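Local coordinates for chromosome replication initiation inhibitor protein (Agrobacterium tumefaciens, PDB 3FD3) that probably acts as a LysR-family transcriptional regulator that binds DNA, and is represented here by its C-terminal substrate-binding domain, at residues W16-F24 and N195-L204. Numbering follows the deposited sequence.
Sequences WFLDAVSKF and NMVGTARVVL
Thr199 OG1 takes a hydrogen bond from Lys23 NZ at 2.9 Å and donates its own to Asn195 O, one turn back in its helix, at 2.7 Å. That carbonyl also receives Thr199 N, which arrives from the opposite face of its plane. Lys23 gets there by running extended beyond CG, so that amine and hydroxyl meet tip to tip; with OG1 beside the backbone N (chi1 -57°), the other branch of Thr199, CG2, is left anti to that N and meets the edge of the Trp16 ring. Further along, the Asn195 amide rests on the turn at Lys23 and Phe24, with ND2 3.5 Å from Phe24 CA.

Deeper in the contact the partners are apolar. Selenomethionine Met196, in one of two modelled conformers, places SE obliquely 5.4 Å from the centroid of the Phe17 ring, a Met-aromatic contact; its very close approach to Ala20 CB is doubtful. Ala200 CB sits over one face of Trp16, 4.1 Å from the centroid of the six-membered ring, while Val203 CG1 packs on Trp16 CB. Leu70 and Leu177 of the central sheet also touch this indole.

The axes of segments 17-24 and 195-203 approach to 8.4 Å and run roughly antiparallel, at 141°, packing an early helix and the chain's last one against the mixed sheet of the LysR substrate-binding domain, of the periplasmic-binding-protein clan. One lysine–threonine bond fastens the greasy interior at its margin, and the threonine hydroxyl is probably polarised by the ammonium group.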
loop_
_atom_site.group_PDB
_atom_site.type_symbol
_atom_site.label_atom_id
_atom_site.label_comp_id
_atom_site.label_asym_id
_atom_site.label_seq_id
_atom_site.Cartn_x
_atom_site.Cartn_y
_atom_site.Cartn_z
ATOM N N TRP A 16 3.363 11.575 0.364
ATOM C CA TRP A 16 3.392 12.782 1.215
ATOM C C TRP A 16 2.219 12.947 2.179
ATOM O O TRP A 16 2.295 13.761 3.119
ATOM C CB TRP A 16 3.483 14.039 0.328
ATOM C CG TRP A 16 2.231 14.282 -0.475
ATOM C CD1 TRP A 16 1.867 13.692 -1.663
ATOM C CD2 TRP A 16 1.151 15.137 -0.118
ATOM N NE1 TRP A 16 0.644 14.160 -2.076
ATOM C CE2 TRP A 16 0.170 15.043 -1.143
ATOM C CE3 TRP A 16 0.921 16.000 0.957
ATOM C CZ2 TRP A 16 -1.023 15.762 -1.107
ATOM C CZ3 TRP A 16 -0.251 16.715 0.978
ATOM C CH2 TRP A 16 -1.219 16.584 -0.031
ATOM N N PHE A 17 1.127 12.214 1.975
ATOM C CA PHE A 17 -0.122 12.517 2.683
ATOM C C PHE A 17 -0.006 12.394 4.203
ATOM O O PHE A 17 -0.469 13.293 4.942
ATOM C CB PHE A 17 -1.221 11.592 2.154
ATOM C CG PHE A 17 -2.584 11.738 2.819
ATOM C CD1 PHE A 17 -3.476 12.703 2.416
ATOM C CD2 PHE A 17 -2.962 10.875 3.809
ATOM C CE1 PHE A 17 -4.728 12.806 3.019
ATOM C CE2 PHE A 17 -4.221 10.978 4.390
ATOM C CZ PHE A 17 -5.077 11.945 3.988
ATOM N N LEU A 18 0.630 11.311 4.667
ATOM C CA LEU A 18 0.773 11.085 6.102
ATOM C C LEU A 18 1.747 12.044 6.740
ATOM O O LEU A 18 1.599 12.367 7.920
ATOM C CB LEU A 18 1.179 9.639 6.416
ATOM C CG LEU A 18 0.087 8.612 6.186
ATOM C CD1 LEU A 18 0.618 7.170 6.497
ATOM C CD2 LEU A 18 -1.150 8.953 7.014
ATOM N N ASP A 19 2.719 12.529 5.973
ATOM C CA ASP A 19 3.608 13.573 6.472
ATOM C C ASP A 19 2.811 14.825 6.837
ATOM O O ASP A 19 3.073 15.444 7.865
ATOM C CB ASP A 19 4.689 13.920 5.444
ATOM C CG ASP A 19 5.749 14.847 6.002
ATOM O OD1 ASP A 19 6.183 14.651 7.161
ATOM O OD2 ASP A 19 6.167 15.770 5.279
ATOM N N ALA A 20 1.835 15.186 6.004
ATOM C CA ALA A 20 0.943 16.301 6.282
ATOM C C ALA A 20 -0.019 16.016 7.431
ATOM O O ALA A 20 -0.162 16.818 8.348
ATOM C CB ALA A 20 0.122 16.656 5.011
ATOM N N VAL A 21 -0.678 14.870 7.382
ATOM C CA VAL A 21 -1.680 14.539 8.383
ATOM C C VAL A 21 -1.058 14.426 9.782
ATOM O O VAL A 21 -1.646 14.891 10.752
ATOM C CB VAL A 21 -2.379 13.245 8.038
ATOM C CG1 VAL A 21 -3.342 12.848 9.185
ATOM C CG2 VAL A 21 -3.160 13.431 6.719
ATOM N N SER A 22 0.148 13.882 9.872
ATOM C CA SER A 22 0.777 13.658 11.164
ATOM C C SER A 22 1.169 14.990 11.815
ATOM O O SER A 22 1.165 15.116 13.044
ATOM C CB SER A 22 1.966 12.701 11.081
ATOM O OG SER A 22 3.026 13.232 10.315
ATOM N N LYS A 23 1.490 15.983 10.997
ATOM C CA LYS A 23 1.804 17.309 11.531
ATOM C C LYS A 23 0.564 17.830 12.229
ATOM O O LYS A 23 0.647 18.432 13.302
ATOM C CB LYS A 23 2.202 18.300 10.434
ATOM C CG LYS A 23 3.558 18.045 9.755
ATOM C CD LYS A 23 3.774 19.030 8.573
ATOM C CE LYS A 23 4.905 18.587 7.656
ATOM N NZ LYS A 23 5.182 19.612 6.591
ATOM N N PHE A 24 -0.587 17.639 11.595
ATOM C CA PHE A 24 -1.856 18.093 12.172
ATOM C C PHE A 24 -2.253 17.308 13.435
ATOM O O PHE A 24 -2.567 17.913 14.492
ATOM C CB PHE A 24 -2.987 18.014 11.142
ATOM C CG PHE A 24 -4.313 18.380 11.709
ATOM C CD1 PHE A 24 -4.566 19.691 12.084
ATOM C CD2 PHE A 24 -5.299 17.428 11.869
ATOM C CE1 PHE A 24 -5.791 20.059 12.621
ATOM C CE2 PHE A 24 -6.538 17.797 12.416
ATOM C CZ PHE A 24 -6.771 19.096 12.783
ATOM N N ASN A 195 -1.561 22.403 7.034
ATOM C CA ASN A 195 -0.557 21.316 6.932
ATOM C C ASN A 195 -0.574 20.592 5.590
ATOM O O ASN A 195 0.474 20.262 5.051
ATOM C CB ASN A 195 -0.720 20.359 8.120
ATOM C CG ASN A 195 -0.167 20.950 9.404
ATOM O OD1 ASN A 195 0.978 21.354 9.436
ATOM N ND2 ASN A 195 -0.980 21.048 10.431
HETATM N N MSE A 196 -1.758 20.347 5.013
HETATM C CA MSE A 196 -1.826 19.717 3.692
HETATM C C MSE A 196 -1.196 20.637 2.659
HETATM O O MSE A 196 -0.259 20.260 1.941
HETATM C CB MSE A 196 -3.261 19.378 3.264
HETATM C CG MSE A 196 -4.085 18.594 4.265
HETATM SE SE MSE A 196 -3.199 16.982 4.971
HETATM C CE MSE A 196 -3.251 16.016 3.324
ATOM N N VAL A 197 -1.699 21.870 2.590
ATOM C CA VAL A 197 -1.171 22.807 1.613
ATOM C C VAL A 197 0.317 23.085 1.776
ATOM O O VAL A 197 1.063 23.075 0.788
ATOM C CB VAL A 197 -2.027 24.146 1.607
ATOM C CG1 VAL A 197 -1.476 25.138 0.591
ATOM C CG2 VAL A 197 -3.489 23.815 1.312
ATOM N N GLY A 198 0.781 23.306 3.008
ATOM C CA GLY A 198 2.186 23.571 3.265
ATOM C C GLY A 198 3.121 22.415 2.929
ATOM O O GLY A 198 4.213 22.606 2.392
ATOM N N THR A 199 2.692 21.206 3.253
ATOM C CA THR A 199 3.482 20.012 2.954
ATOM C C THR A 199 3.546 19.785 1.447
ATOM O O THR A 199 4.617 19.490 0.902
ATOM C CB THR A 199 2.890 18.767 3.672
ATOM O OG1 THR A 199 2.824 18.996 5.085
ATOM C CG2 THR A 199 3.726 17.502 3.394
ATOM N N ALA A 200 2.408 19.900 0.763
ATOM C CA ALA A 200 2.379 19.703 -0.683
ATOM C C ALA A 200 3.264 20.735 -1.405
ATOM O O ALA A 200 3.892 20.419 -2.413
ATOM C CB ALA A 200 0.935 19.737 -1.203
ATOM N N ARG A 201 3.306 21.962 -0.880
ATOM C CA ARG A 201 4.157 23.011 -1.440
ATOM C C ARG A 201 5.628 22.599 -1.501
ATOM O O ARG A 201 6.333 22.938 -2.453
ATOM C CB ARG A 201 4.012 24.331 -0.655
ATOM C CG ARG A 201 4.643 25.547 -1.363
ATOM C CD ARG A 201 3.921 25.883 -2.668
ATOM N NE ARG A 201 2.471 25.925 -2.478
ATOM C CZ ARG A 201 1.804 26.942 -1.927
ATOM N NH1 ARG A 201 2.440 28.034 -1.525
ATOM N NH2 ARG A 201 0.487 26.867 -1.782
ATOM N N VAL A 202 6.082 21.862 -0.493
ATOM C CA VAL A 202 7.463 21.427 -0.429
ATOM C C VAL A 202 7.722 20.215 -1.321
ATOM O O VAL A 202 8.774 20.115 -1.941
ATOM C CB VAL A 202 7.846 21.079 1.024
ATOM C CG1 VAL A 202 9.233 20.468 1.075
ATOM C CG2 VAL A 202 7.781 22.342 1.884
ATOM N N VAL A 203 6.751 19.310 -1.393
ATOM C CA VAL A 203 6.930 18.005 -2.039
ATOM C C VAL A 203 6.506 17.924 -3.494
ATOM O O VAL A 203 7.131 17.208 -4.287
ATOM C CB VAL A 203 6.157 16.931 -1.226
ATOM C CG1 VAL A 203 6.200 15.577 -1.927
ATOM C CG2 VAL A 203 6.778 16.832 0.166
ATOM N N LEU A 204 5.410 18.594 -3.849
ATOM C CA LEU A 204 4.885 18.521 -5.205
ATOM C C LEU A 204 5.504 19.627 -6.031
ATOM O O LEU A 204 6.117 20.551 -5.479
ATOM C CB LEU A 204 3.363 18.650 -5.181
ATOM C CG LEU A 204 2.623 17.596 -4.357
ATOM C CD1 LEU A 204 1.104 17.807 -4.519
ATOM C CD2 LEU A 204 3.025 16.145 -4.772
HETATM O O HOH W 1 3.055 22.218 6.782
#